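Local coordinates for terminase large subunit (Thermus phage G20c, PDB 5M1P), which cuts the viral genome as an endonuclease to begin and end packaging and, as an ATP-driven motor, moves the DNA into empty capsids, at residues I39-G44 against A78-L83; N46-V51 against H175-M180; L153-Y158 against R169-G174. All blocks are in the same frame, centred on the assembly; numbering follows the deposited sequence.

From the N terminus, strand 37-42 supplies the first half of interaction 1, and after a loop carrying Phe43 and Asp48 the chain returns as strand 49-56, its antiparallel neighbour and the first half of interaction 2. Interaction 1 closes when helix 73-86 packs on the sheet, whereas interaction 2 waits for helix 177-186, so the two contacts cross along the chain. They also meet in space: Asp42, Phe43, Asp48, Tyr49 and Asp177 all bind one calcium ion. Interaction 3, the hairpin 156-160/166-170, is a short closure within the long excursion between the halves of interaction 2. Its second strand leads through the loop 171-176 into helix 177-186; Phe156 packs against Asp176, just before that helix, and Val179 within it.

Interaction 1 (I39-G44 against A78-L83); sequences IGADFG and ARLKAL. With CA (calcium ion), chain C.
One leucine, Leu80, divides its methyl groups, CD1 mainly to the strand and CD2 mainly to the Phe43 ring, in a wholly apolar contact whose strand runs straight on into a metal site. CD1 of Leu80 lies 3.9 Å from CG2 of Ile39 and also touches CB of Ala41, while CD2 of Leu80 sits 3.7 Å from CZ of Phe43. The Phe43 and Leu80 side chains cross at about a right angle, and the methyl approaches the ring obliquely. Ile39 places CG1 anti to its carbonyl carbon (chi1 -52°) and extends it, which carries CD1 to 3.8 Å from CB of Leu83, one helical turn beyond Leu80. Ile39 and Ala41 turn their side chains to the helix; Asp42, next along the strand, sends its carboxylate to the calcium ion instead. OD1 of Asp42 binds the ion at 2.3 Å and the carbonyl O of Phe43 at 2.4 Å. Phe43 therefore serves both sides, its ring in the core and its backbone on the metal. The axes of 39-42 and 78-83 come within 10.6 Å and run almost antiparallel (172°), helix 73-86 covering strand 37-42 on one face of the RNase H-like sheet. Phe52 of strand 49-56 and Val92 of strand 91-94 also touch Leu80, extending this core across the flanking strands.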
ATOM      1  N   ILE A  39       6.777  -4.555  -3.090  1.00  8.62           N
ATOM      2  CA  ILE A  39       6.344  -3.184  -2.881  1.00  8.70           C
ATOM      3  C   ILE A  39       4.913  -3.028  -3.357  1.00  8.42           C
ATOM      4  O   ILE A  39       4.650  -3.167  -4.548  1.00  8.88           O
ATOM      5  CB  ILE A  39       7.231  -2.184  -3.658  1.00  8.85           C
ATOM      6  CG1 ILE A  39       8.719  -2.432  -3.349  1.00  8.99           C
ATOM      7  CG2 ILE A  39       6.808  -0.749  -3.360  1.00  8.92           C
ATOM      8  CD1 ILE A  39       9.679  -1.543  -4.100  1.00  9.06           C
ATOM      9  N   GLY A  40       3.992  -2.743  -2.441  1.00  8.17           N
ATOM     10  CA  GLY A  40       2.623  -2.413  -2.824  1.00  8.15           C
ATOM     11  C   GLY A  40       2.594  -1.010  -3.375  1.00  8.30           C
ATOM     12  O   GLY A  40       3.100  -0.099  -2.714  1.00  9.31           O
ATOM     13  N   ALA A  41       2.009  -0.808  -4.561  1.00  8.31           N
ATOM     14  CA  ALA A  41       2.034   0.500  -5.191  1.00  8.73           C
ATOM     15  C   ALA A  41       0.647   0.936  -5.624  1.00  9.30           C
ATOM     16  O   ALA A  41       0.017   0.303  -6.484  1.00  8.70           O
ATOM     17  CB  ALA A  41       2.988   0.487  -6.363  1.00  8.71           C
ATOM     18  N   ASP A  42       0.193   1.996  -4.954  1.00 10.06           N
ATOM     19  CA  ASP A  42      -1.025   2.731  -5.237  1.00 11.32           C
ATOM     20  C   ASP A  42      -0.534   4.046  -5.836  1.00 11.63           C
ATOM     21  O   ASP A  42       0.129   4.834  -5.158  1.00 12.62           O
ATOM     22  CB  ASP A  42      -1.794   2.973  -3.919  1.00 12.12           C
ATOM     23  CG  ASP A  42      -3.083   3.748  -4.114  1.00 13.03           C
ATOM     24  OD1 ASP A  42      -3.022   4.990  -4.194  1.00 13.64           O
ATOM     25  OD2 ASP A  42      -4.156   3.130  -4.148  1.00 14.85           O
ATOM     26  N   PHE A  43      -0.805   4.262  -7.116  1.00 11.53           N
ATOM     27  CA  PHE A  43      -0.280   5.438  -7.812  1.00 12.09           C
ATOM     28  C   PHE A  43      -1.038   6.702  -7.463  1.00 12.96           C
ATOM     29  O   PHE A  43      -2.150   6.648  -6.941  1.00 13.34           O
ATOM     30  CB  PHE A  43      -0.251   5.196  -9.324  1.00 11.87           C
ATOM     31  CG  PHE A  43       0.779   4.196  -9.718  1.00 11.72           C
ATOM     32  CD1 PHE A  43       2.102   4.578  -9.861  1.00 12.29           C
ATOM     33  CD2 PHE A  43       0.447   2.855  -9.845  1.00 11.94           C
ATOM     34  CE1 PHE A  43       3.070   3.648 -10.190  1.00 12.62           C
ATOM     35  CE2 PHE A  43       1.413   1.920 -10.172  1.00 12.61           C
ATOM     36  CZ  PHE A  43       2.720   2.321 -10.342  1.00 12.71           C
ATOM     37  N   GLY A  44      -0.383   7.830  -7.708  1.00 13.29           N
ATOM     38  CA  GLY A  44      -0.974   9.154  -7.618  1.00 13.92           C
ATOM     39  C   GLY A  44      -1.541   9.429  -8.991  1.00 14.74           C
ATOM     40  O   GLY A  44      -0.857   9.971  -9.861  1.00 14.27           O
ATOM     41  N   ALA A  78       9.968   6.535 -11.379  1.00 10.10           N
ATOM     42  CA  ALA A  78      11.390   6.615 -10.996  1.00 10.11           C
ATOM     43  C   ALA A  78      11.588   6.333  -9.506  1.00 10.76           C
ATOM     44  O   ALA A  78      12.563   5.680  -9.123  1.00 10.75           O
ATOM     45  CB  ALA A  78      11.973   7.983 -11.342  1.00  9.91           C
ATOM     46  N   ARG A  79      10.669   6.811  -8.673  1.00 11.24           N
ATOM     47  CA  ARG A  79      10.777   6.595  -7.221  1.00 12.16           C
ATOM     48  C   ARG A  79      10.547   5.122  -6.906  1.00 11.59           C
ATOM     49  O   ARG A  79      11.241   4.528  -6.061  1.00 11.13           O
ATOM     50  CB  ARG A  79       9.793   7.485  -6.450  1.00 13.55           C
ATOM     51  CG  ARG A  79      10.050   8.983  -6.567  1.00 15.52           C
ATOM     52  CD  ARG A  79      11.337   9.480  -5.939  1.00 18.03           C
ATOM     53  NE  ARG A  79      11.436  10.943  -6.020  1.00 19.87           N
ATOM     54  CZ  ARG A  79      12.568  11.658  -5.979  1.00 21.25           C
ATOM     55  NH1 ARG A  79      12.502  12.986  -6.061  1.00 21.93           N
ATOM     56  NH2 ARG A  79      13.767  11.075  -5.878  1.00 22.16           N
ATOM     57  N   LEU A  80       9.606   4.515  -7.608  1.00 11.40           N
ATOM     58  CA  LEU A  80       9.363   3.084  -7.491  1.00 11.59           C
ATOM     59  C   LEU A  80      10.587   2.260  -7.918  1.00 11.50           C
ATOM     60  O   LEU A  80      10.965   1.299  -7.243  1.00 11.06           O
ATOM     61  CB  LEU A  80       8.154   2.738  -8.349  1.00 12.35           C
ATOM     62  CG  LEU A  80       7.348   1.483  -8.132  1.00 13.05           C
ATOM     63  CD1 LEU A  80       7.019   1.240  -6.669  1.00 12.82           C
ATOM     64  CD2 LEU A  80       6.068   1.664  -8.937  1.00 13.30           C
ATOM     65  N   LYS A  81      11.208   2.654  -9.029  1.00 11.03           N
ATOM     66  CA  LYS A  81      12.452   2.023  -9.492  1.00 11.26           C
ATOM     67  C   LYS A  81      13.540   2.076  -8.417  1.00 10.63           C
ATOM     68  O   LYS A  81      14.211   1.068  -8.123  1.00 10.19           O
ATOM     69  CB  LYS A  81      12.956   2.707 -10.760  1.00 12.27           C
ATOM     70  CG  LYS A  81      14.217   2.113 -11.358  1.00 13.53           C
ATOM     71  CD  LYS A  81      14.517   2.784 -12.689  1.00 14.91           C
ATOM     72  CE  LYS A  81      15.636   2.062 -13.409  1.00 16.24           C
ATOM     73  NZ  LYS A  81      16.942   2.480 -12.869  1.00 17.06           N
ATOM     74  N   ALA A  82      13.729   3.255  -7.847  1.00 10.65           N
ATOM     75  CA  ALA A  82      14.750   3.428  -6.821  1.00 10.23           C
ATOM     76  C   ALA A  82      14.469   2.568  -5.591  1.00  9.86           C
ATOM     77  O   ALA A  82      15.371   1.902  -5.095  1.00  9.99           O
ATOM     78  CB  ALA A  82      14.913   4.891  -6.445  1.00 10.40           C
ATOM     79  N   LEU A  83      13.224   2.548  -5.127  1.00  9.72           N
ATOM     80  CA  LEU A  83      12.840   1.692  -3.990  1.00 10.16           C
ATOM     81  C   LEU A  83      13.071   0.228  -4.276  1.00  9.85           C
ATOM     82  O   LEU A  83      13.570  -0.509  -3.437  1.00  9.58           O
ATOM     83  CB  LEU A  83      11.359   1.877  -3.629  1.00 11.02           C
ATOM     84  CG  LEU A  83      11.016   3.089  -2.787  1.00 11.77           C
ATOM     85  CD1 LEU A  83       9.513   3.305  -2.767  1.00 12.18           C
ATOM     86  CD2 LEU A  83      11.559   2.926  -1.369  1.00 11.85           C
TER
HETATM   87 CA    CA C 501      -3.553   7.050  -5.046  0.85 12.10          CA
HETATM   88  O   HOH W   1      -5.663   6.232  -5.600  1.00 18.07           O

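Interaction 2 (N46-V51 against H175-M180); sequences NQDYSV and HDDIVM. With CA (calcium ion), chain C.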
ATOM      1  N   ASN A  46      -4.137  11.353 -10.064  1.00 17.99           N
ATOM      2  CA  ASN A  46      -4.238  12.797 -10.305  1.00 19.07           C
ATOM      3  C   ASN A  46      -3.712  13.571  -9.078  1.00 18.96           C
ATOM      4  O   ASN A  46      -2.500  13.601  -8.877  1.00 19.58           O
ATOM      5  CB  ASN A  46      -5.662  13.179 -10.731  1.00 20.48           C
ATOM      6  CG  ASN A  46      -5.786  14.653 -11.085  1.00 22.06           C
ATOM      7  OD1 ASN A  46      -4.989  15.181 -11.864  1.00 24.04           O
ATOM      8  ND2 ASN A  46      -6.766  15.330 -10.497  1.00 23.38           N
ATOM      9  N   GLN A  47      -4.582  14.179  -8.262  1.00 18.58           N
ATOM     10  CA  GLN A  47      -4.142  14.947  -7.082  1.00 17.92           C
ATOM     11  C   GLN A  47      -4.068  14.065  -5.838  1.00 16.60           C
ATOM     12  O   GLN A  47      -3.610  14.513  -4.778  1.00 17.63           O
ATOM     13  CB  GLN A  47      -5.090  16.115  -6.809  1.00 18.10           C
ATOM     14  N   ASP A  48      -4.547  12.828  -5.959  1.00 15.11           N
ATOM     15  CA  ASP A  48      -4.440  11.845  -4.890  1.00 13.66           C
ATOM     16  C   ASP A  48      -2.991  11.457  -4.606  1.00 12.26           C
ATOM     17  O   ASP A  48      -2.098  11.668  -5.425  1.00 12.63           O
ATOM     18  CB  ASP A  48      -5.261  10.591  -5.212  1.00 14.27           C
ATOM     19  CG  ASP A  48      -4.854   9.925  -6.508  1.00 15.12           C
ATOM     20  OD1 ASP A  48      -5.138  10.492  -7.576  1.00 15.70           O
ATOM     21  OD2 ASP A  48      -4.262   8.828  -6.455  1.00 14.74           O
ATOM     22  N   TYR A  49      -2.783  10.863  -3.443  1.00 11.10           N
ATOM     23  CA  TYR A  49      -1.455  10.423  -3.046  1.00 10.55           C
ATOM     24  C   TYR A  49      -1.027   9.162  -3.795  1.00 10.06           C
ATOM     25  O   TYR A  49      -1.849   8.306  -4.167  1.00 10.62           O
ATOM     26  CB  TYR A  49      -1.391  10.149  -1.533  1.00 10.68           C
ATOM     27  CG  TYR A  49      -1.584  11.382  -0.680  1.00 11.13           C
ATOM     28  CD1 TYR A  49      -2.854  11.789  -0.289  1.00 11.73           C
ATOM     29  CD2 TYR A  49      -0.501  12.160  -0.272  1.00 11.09           C
ATOM     30  CE1 TYR A  49      -3.044  12.929   0.470  1.00 12.25           C
ATOM     31  CE2 TYR A  49      -0.685  13.309   0.492  1.00 11.71           C
ATOM     32  CZ  TYR A  49      -1.958  13.685   0.854  1.00 12.19           C
ATOM     33  OH  TYR A  49      -2.162  14.815   1.619  1.00 13.48           O
ATOM     34  N   SER A  50       0.277   9.064  -3.995  1.00  9.34           N
ATOM     35  CA  SER A  50       0.932   7.821  -4.350  1.00  9.59           C
ATOM     36  C   SER A  50       1.548   7.271  -3.086  1.00  8.88           C
ATOM     37  O   SER A  50       2.130   8.028  -2.328  1.00  8.87           O
ATOM     38  CB  SER A  50       2.037   8.070  -5.379  1.00 10.13           C
ATOM     39  OG  SER A  50       2.953   9.071  -4.956  1.00 11.37           O
ATOM     40  N   VAL A  51       1.396   5.965  -2.871  1.00  8.43           N
ATOM     41  CA  VAL A  51       1.976   5.302  -1.713  1.00  8.37           C
ATOM     42  C   VAL A  51       2.617   3.992  -2.136  1.00  8.16           C
ATOM     43  O   VAL A  51       1.970   3.119  -2.727  1.00  8.16           O
ATOM     44  CB  VAL A  51       0.930   5.019  -0.634  1.00  8.47           C
ATOM     45  CG1 VAL A  51       1.592   4.433   0.608  1.00  8.57           C
ATOM     46  CG2 VAL A  51       0.184   6.289  -0.286  1.00  8.75           C
ATOM     47  N   HIS A 175      -9.099   9.645   2.574  1.00  9.73           N
ATOM     48  CA  HIS A 175      -8.271   8.994   1.579  1.00  9.99           C
ATOM     49  C   HIS A 175      -8.052   7.545   1.967  1.00  9.87           C
ATOM     50  O   HIS A 175      -8.176   7.183   3.147  1.00 10.22           O
ATOM     51  CB  HIS A 175      -6.902   9.675   1.480  1.00 10.32           C
ATOM     52  CG  HIS A 175      -6.946  11.167   1.488  1.00 11.11           C
ATOM     53  ND1 HIS A 175      -7.688  11.901   0.588  1.00 11.90           N
ATOM     54  CD2 HIS A 175      -6.331  12.064   2.289  1.00 12.11           C
ATOM     55  CE1 HIS A 175      -7.530  13.188   0.840  1.00 12.51           C
ATOM     56  NE2 HIS A 175      -6.708  13.312   1.864  1.00 12.91           N
ATOM     57  N   ASP A 176      -7.672   6.719   0.992  1.00  9.93           N
ATOM     58  CA  ASP A 176      -7.356   5.315   1.275  1.00 10.36           C
ATOM     59  C   ASP A 176      -6.091   4.817   0.579  1.00  9.34           C
ATOM     60  O   ASP A 176      -5.890   3.608   0.502  1.00  9.86           O
ATOM     61  CB  ASP A 176      -8.552   4.409   0.945  1.00 11.58           C
ATOM     62  CG  ASP A 176      -8.860   4.352  -0.536  1.00 12.54           C
ATOM     63  OD1 ASP A 176      -8.145   4.980  -1.333  1.00 13.90           O
ATOM     64  OD2 ASP A 176      -9.839   3.660  -0.899  1.00 14.67           O
ATOM     65  N   ASP A 177      -5.230   5.729   0.127  1.00  9.09           N
ATOM     66  CA  ASP A 177      -4.059   5.327  -0.669  1.00  9.23           C
ATOM     67  C   ASP A 177      -3.095   4.488   0.160  1.00  8.56           C
ATOM     68  O   ASP A 177      -2.460   3.575  -0.362  1.00  8.33           O
ATOM     69  CB  ASP A 177      -3.295   6.535  -1.221  1.00  9.72           C
ATOM     70  CG  ASP A 177      -4.203   7.614  -1.732  1.00 10.08           C
ATOM     71  OD1 ASP A 177      -4.561   8.506  -0.934  1.00 10.29           O
ATOM     72  OD2 ASP A 177      -4.577   7.574  -2.921  1.00 11.75           O
ATOM     73  N   ILE A 178      -2.963   4.829   1.442  1.00  8.02           N
ATOM     74  CA  ILE A 178      -2.081   4.069   2.337  1.00  7.98           C
ATOM     75  C   ILE A 178      -2.673   2.681   2.587  1.00  7.62           C
ATOM     76  O   ILE A 178      -1.985   1.661   2.506  1.00  7.84           O
ATOM     77  CB  ILE A 178      -1.855   4.773   3.687  1.00  7.95           C
ATOM     78  CG1 ILE A 178      -1.197   6.146   3.491  1.00  7.81           C
ATOM     79  CG2 ILE A 178      -1.025   3.890   4.629  1.00  8.21           C
ATOM     80  CD1 ILE A 178      -1.215   7.012   4.728  1.00  7.91           C
ATOM     81  N   VAL A 179      -3.970   2.643   2.862  1.00  7.56           N
ATOM     82  CA  VAL A 179      -4.670   1.378   3.102  1.00  7.88           C
ATOM     83  C   VAL A 179      -4.474   0.427   1.928  1.00  8.06           C
ATOM     84  O   VAL A 179      -4.114  -0.738   2.102  1.00  7.71           O
ATOM     85  CB  VAL A 179      -6.183   1.607   3.359  1.00  8.00           C
ATOM     86  CG1 VAL A 179      -6.903   0.279   3.542  1.00  8.01           C
ATOM     87  CG2 VAL A 179      -6.388   2.491   4.592  1.00  8.18           C
ATOM     88  N   MET A 180      -4.702   0.946   0.728  1.00  8.37           N
ATOM     89  CA  MET A 180      -4.611   0.133  -0.464  1.00  8.89           C
ATOM     90  C   MET A 180      -3.181  -0.311  -0.765  1.00  8.44           C
ATOM     91  O   MET A 180      -2.973  -1.464  -1.128  1.00  8.12           O
ATOM     92  CB  MET A 180      -5.239   0.856  -1.662  1.00  9.95           C
ATOM     93  CG  MET A 180      -6.757   1.018  -1.557  1.00 11.13           C
ATOM     94  SD  MET A 180      -7.660  -0.465  -1.075  1.00 13.53           S
ATOM     95  CE  MET A 180      -7.121  -1.658  -2.294  1.00 13.36           C
TER
HETATM   96 CA    CA C 501      -3.553   7.050  -5.046  0.85 12.10          CA
HETATM   97  O   HOH W   2      -5.568  10.710  -2.032  1.00 13.68           O
HETATM   98  O   HOH W   1      -5.663   6.232  -5.600  1.00 18.07           O
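His175 comes first, offering a face of its imidazole to the edge of the Tyr49 ring in a T-shaped pair with centroids 5.4 Å apart and planes at 62°; CE1 of Tyr49 is the atom that points in. Asp177, in the first turn of the helix, carries the centre of the contact. Its CG stands anti to the carbonyl carbon (chi1 -41°), which swings the carboxylate to the calcium ion and water 2. OD2 of Asp177 binds the ion at 2.4 Å, beside OD2 of Asp48 and the carbonyl O of Tyr49, which lies 3.1 Å from Asp177 OD2 because both are ligands of one ion. Asp42 OD1, Phe43 O and water 1 complete the six calcium ligands. Asp177 and Asp42 probably bind catalytic magnesium in the RuvC-like two-metal mechanism. The other oxygen of Asp177, OD1, is held by water 2, which donates to it at 2.7 Å and accepts from Tyr49 N. CB of Asp177 rests 3.6 Å from CG2 of Val51. Ile178 adds CG1 against the same Val51 methyl at 4.0 Å. The first turn of helix 177-186 meets strand 49-56 at Tyr49 and Val51; Arg67 of strand 61-69 touches Val51 and Ile178, and Thr148 and Ile149 of helix 147-154 pack on Ile178.

Interaction 3 (L153-Y158 against R169-G174); sequences LRNFRY and RAYGRG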
ATOM      1  N   LEU A 153      -6.095   3.789   8.475  1.00  8.38           N
ATOM      2  CA  LEU A 153      -6.610   2.465   8.809  1.00  8.82           C
ATOM      3  C   LEU A 153      -7.814   2.566   9.742  1.00  8.95           C
ATOM      4  O   LEU A 153      -8.829   1.926   9.499  1.00  9.35           O
ATOM      5  CB  LEU A 153      -5.509   1.614   9.455  1.00  9.10           C
ATOM      6  CG  LEU A 153      -4.338   1.236   8.543  1.00  9.36           C
ATOM      7  CD1 LEU A 153      -3.186   0.712   9.384  1.00  9.53           C
ATOM      8  CD2 LEU A 153      -4.745   0.196   7.521  1.00  9.48           C
ATOM      9  N   ARG A 154      -7.710   3.367  10.802  1.00  9.38           N
ATOM     10  CA  ARG A 154      -8.834   3.551  11.747  1.00  9.78           C
ATOM     11  C   ARG A 154     -10.113   4.041  11.065  1.00  9.90           C
ATOM     12  O   ARG A 154     -11.216   3.596  11.399  1.00 10.34           O
ATOM     13  CB  ARG A 154      -8.440   4.529  12.856  1.00  9.96           C
ATOM     14  N   ASN A 155      -9.951   4.924  10.084  1.00  9.95           N
ATOM     15  CA  ASN A 155     -11.093   5.527   9.376  1.00  9.79           C
ATOM     16  C   ASN A 155     -11.544   4.774   8.131  1.00  9.64           C
ATOM     17  O   ASN A 155     -12.386   5.282   7.392  1.00 10.32           O
ATOM     18  CB  ASN A 155     -10.812   7.002   9.066  1.00 10.13           C
ATOM     19  CG  ASN A 155     -11.158   7.909  10.229  1.00 10.51           C
ATOM     20  OD1 ASN A 155     -11.267   7.443  11.367  1.00 11.83           O
ATOM     21  ND2 ASN A 155     -11.358   9.190   9.957  1.00 10.73           N
ATOM     22  N   PHE A 156     -11.071   3.550   7.920  1.00  9.23           N
ATOM     23  CA  PHE A 156     -11.526   2.756   6.788  1.00  9.44           C
ATOM     24  C   PHE A 156     -12.734   1.942   7.224  1.00  9.58           C
ATOM     25  O   PHE A 156     -12.634   1.151   8.162  1.00 10.44           O
ATOM     26  CB  PHE A 156     -10.391   1.859   6.314  1.00  9.20           C
ATOM     27  CG  PHE A 156     -10.558   1.384   4.910  1.00  9.35           C
ATOM     28  CD1 PHE A 156     -10.506   2.299   3.855  1.00  9.51           C
ATOM     29  CD2 PHE A 156     -10.773   0.036   4.633  1.00  9.40           C
ATOM     30  CE1 PHE A 156     -10.652   1.876   2.552  1.00  9.55           C
ATOM     31  CE2 PHE A 156     -10.914  -0.393   3.327  1.00  9.65           C
ATOM     32  CZ  PHE A 156     -10.860   0.529   2.287  1.00  9.63           C
ATOM     33  N   ARG A 157     -13.879   2.145   6.564  1.00  9.51           N
ATOM     34  CA  ARG A 157     -15.166   1.662   7.054  1.00 10.07           C
ATOM     35  C   ARG A 157     -15.997   0.958   5.999  1.00  9.86           C
ATOM     36  O   ARG A 157     -15.771   1.105   4.796  1.00  9.59           O
ATOM     37  CB  ARG A 157     -15.991   2.815   7.608  1.00 10.92           C
ATOM     38  CG  ARG A 157     -15.274   3.738   8.561  1.00 11.86           C
ATOM     39  CD  ARG A 157     -14.785   3.088   9.841  1.00 12.92           C
ATOM     40  NE  ARG A 157     -14.131   4.106  10.662  1.00 13.82           N
ATOM     41  CZ  ARG A 157     -14.774   5.062  11.338  1.00 14.22           C
ATOM     42  NH1 ARG A 157     -16.104   5.152  11.326  1.00 14.98           N
ATOM     43  NH2 ARG A 157     -14.080   5.956  12.029  1.00 14.98           N
ATOM     44  N   TYR A 158     -16.986   0.216   6.493  1.00 10.09           N
ATOM     45  CA  TYR A 158     -17.968  -0.478   5.672  1.00 10.70           C
ATOM     46  C   TYR A 158     -19.181   0.403   5.433  1.00 11.04           C
ATOM     47  O   TYR A 158     -19.697   1.025   6.354  1.00 11.00           O
ATOM     48  CB  TYR A 158     -18.460  -1.744   6.373  1.00 10.97           C
ATOM     49  CG  TYR A 158     -17.485  -2.878   6.439  1.00 11.15           C
ATOM     50  CD1 TYR A 158     -17.137  -3.581   5.297  1.00 11.59           C
ATOM     51  CD2 TYR A 158     -16.951  -3.298   7.660  1.00 11.38           C
ATOM     52  CE1 TYR A 158     -16.271  -4.666   5.358  1.00 12.00           C
ATOM     53  CE2 TYR A 158     -16.079  -4.379   7.728  1.00 11.75           C
ATOM     54  CZ  TYR A 158     -15.734  -5.050   6.570  1.00 11.92           C
ATOM     55  OH  TYR A 158     -14.876  -6.121   6.609  1.00 12.72           O
ATOM     56  N   ARG A 169     -14.513   2.011   2.228  1.00 10.58           N
ATOM     57  CA  ARG A 169     -13.884   3.281   1.904  1.00 10.59           C
ATOM     58  C   ARG A 169     -13.618   4.094   3.152  1.00  9.86           C
ATOM     59  O   ARG A 169     -14.088   3.777   4.245  1.00  9.45           O
ATOM     60  CB  ARG A 169     -14.744   4.089   0.919  1.00 11.34           C
ATOM     61  CG  ARG A 169     -16.120   4.446   1.445  1.00 12.13           C
ATOM     62  CD  ARG A 169     -16.690   5.650   0.723  1.00 13.03           C
ATOM     63  NE  ARG A 169     -17.995   6.029   1.231  1.00 13.73           N
ATOM     64  CZ  ARG A 169     -19.146   5.486   0.859  1.00 14.92           C
ATOM     65  NH1 ARG A 169     -19.193   4.502  -0.036  1.00 15.73           N
ATOM     66  NH2 ARG A 169     -20.273   5.949   1.387  1.00 15.12           N
ATOM     67  N   ALA A 170     -12.880   5.177   2.957  1.00  9.69           N
ATOM     68  CA  ALA A 170     -12.626   6.131   4.015  1.00  9.81           C
ATOM     69  C   ALA A 170     -13.900   6.769   4.546  1.00 10.00           C
ATOM     70  O   ALA A 170     -14.820   7.097   3.803  1.00 10.09           O
ATOM     71  CB  ALA A 170     -11.683   7.211   3.544  1.00  9.86           C
ATOM     72  N   TYR A 171     -13.927   6.930   5.859  1.00 10.16           N
ATOM     73  CA  TYR A 171     -14.917   7.741   6.539  1.00 10.60           C
ATOM     74  C   TYR A 171     -14.899   9.170   5.997  1.00 10.32           C
ATOM     75  O   TYR A 171     -13.848   9.695   5.634  1.00 10.20           O
ATOM     76  CB  TYR A 171     -14.580   7.749   8.029  1.00 11.79           C
ATOM     77  CG  TYR A 171     -15.371   8.700   8.883  1.00 13.12           C
ATOM     78  CD1 TYR A 171     -16.651   8.373   9.318  1.00 14.48           C
ATOM     79  CD2 TYR A 171     -14.824   9.914   9.290  1.00 14.49           C
ATOM     80  CE1 TYR A 171     -17.371   9.237  10.134  1.00 15.53           C
ATOM     81  CE2 TYR A 171     -15.535  10.786  10.099  1.00 15.61           C
ATOM     82  CZ  TYR A 171     -16.807  10.451  10.510  1.00 15.78           C
ATOM     83  OH  TYR A 171     -17.489  11.330  11.316  1.00 17.94           O
ATOM     84  N   GLY A 172     -16.075   9.786   5.931  1.00 10.27           N
ATOM     85  CA  GLY A 172     -16.178  11.204   5.611  1.00 10.69           C
ATOM     86  C   GLY A 172     -15.696  11.466   4.203  1.00 10.84           C
ATOM     87  O   GLY A 172     -16.165  10.823   3.273  1.00 11.09           O
ATOM     88  N   ARG A 173     -14.746  12.389   4.057  1.00 10.73           N
ATOM     89  CA  ARG A 173     -14.165  12.701   2.751  1.00 11.15           C
ATOM     90  C   ARG A 173     -12.668  12.349   2.707  1.00 10.57           C
ATOM     91  O   ARG A 173     -11.859  13.031   2.077  1.00 10.69           O
ATOM     92  CB  ARG A 173     -14.459  14.159   2.375  1.00 12.01           C
ATOM     93  CG  ARG A 173     -15.958  14.415   2.254  1.00 13.21           C
ATOM     94  CD  ARG A 173     -16.296  15.809   1.755  1.00 14.34           C
ATOM     95  NE  ARG A 173     -17.747  16.035   1.738  1.00 15.76           N
ATOM     96  CZ  ARG A 173     -18.589  15.648   0.778  1.00 17.04           C
ATOM     97  NH1 ARG A 173     -18.162  14.997  -0.308  1.00 17.14           N
ATOM     98  NH2 ARG A 173     -19.888  15.924   0.908  1.00 17.50           N
ATOM     99  N   GLY A 174     -12.323  11.230   3.341  1.00 10.09           N
ATOM    100  CA  GLY A 174     -10.932  10.827   3.504  1.00  9.97           C
ATOM    101  C   GLY A 174     -10.342  10.055   2.350  1.00  9.69           C
ATOM    102  O   GLY A 174     -10.974   9.845   1.303  1.00  9.66           O
TER
HETATM  103  O   HOH W   3     -11.513   9.981   7.033  1.00 11.40           O
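The base of the antiparallel beta hairpin formed by strands 156-160 and 166-170 is closed here, where helix 147-154 gives way to the first strand. Arg157 and Arg169 make a hydrogen-bonded pair: Arg157 N donates to Arg169 O at 2.8 Å, and Arg169 N returns a bond to Arg157 O at 3.0 Å. Phe156 and Ala170 follow as a non-hydrogen-bonded pair, and a third backbone bond, from Tyr171 N to Asn155 O at 2.7 Å, continues the pairing beyond the strands. The Phe156 ring presents one face to Arg169 N, which stands 3.8 Å above its plane, offset toward the rim. From the sheet face that carries Arg157 and Arg169, the Arg157 side chain bends at chi2 (-62°) and turns back toward the end of the helix, where NE donates to Arg154 O at 3.0 Å, in the carbonyl plane and on a lone pair. The guanidinium lies alongside Tyr171 with the planes 26° apart, CB of Tyr171 over the centre of one of its faces and NH1 of Arg157 3.8 Å from CD1 of Tyr171; NH2 makes a weak bond to Asn155 OD1. Asn155 ND2 comes obliquely to the tyrosine ring, 3.6 Å from CD2 of Tyr171, its amide turned 65° from the ring. Water 3 joins that same ND2 to the carbonyl O of Tyr171. Near the N terminus, Asn5 accepts from Arg157 NH1, and backbone bonds join Phe156 to Val7 and Tyr158 to Asn5, while the Phe156 ring packs inward on Val179 of helix 177-186.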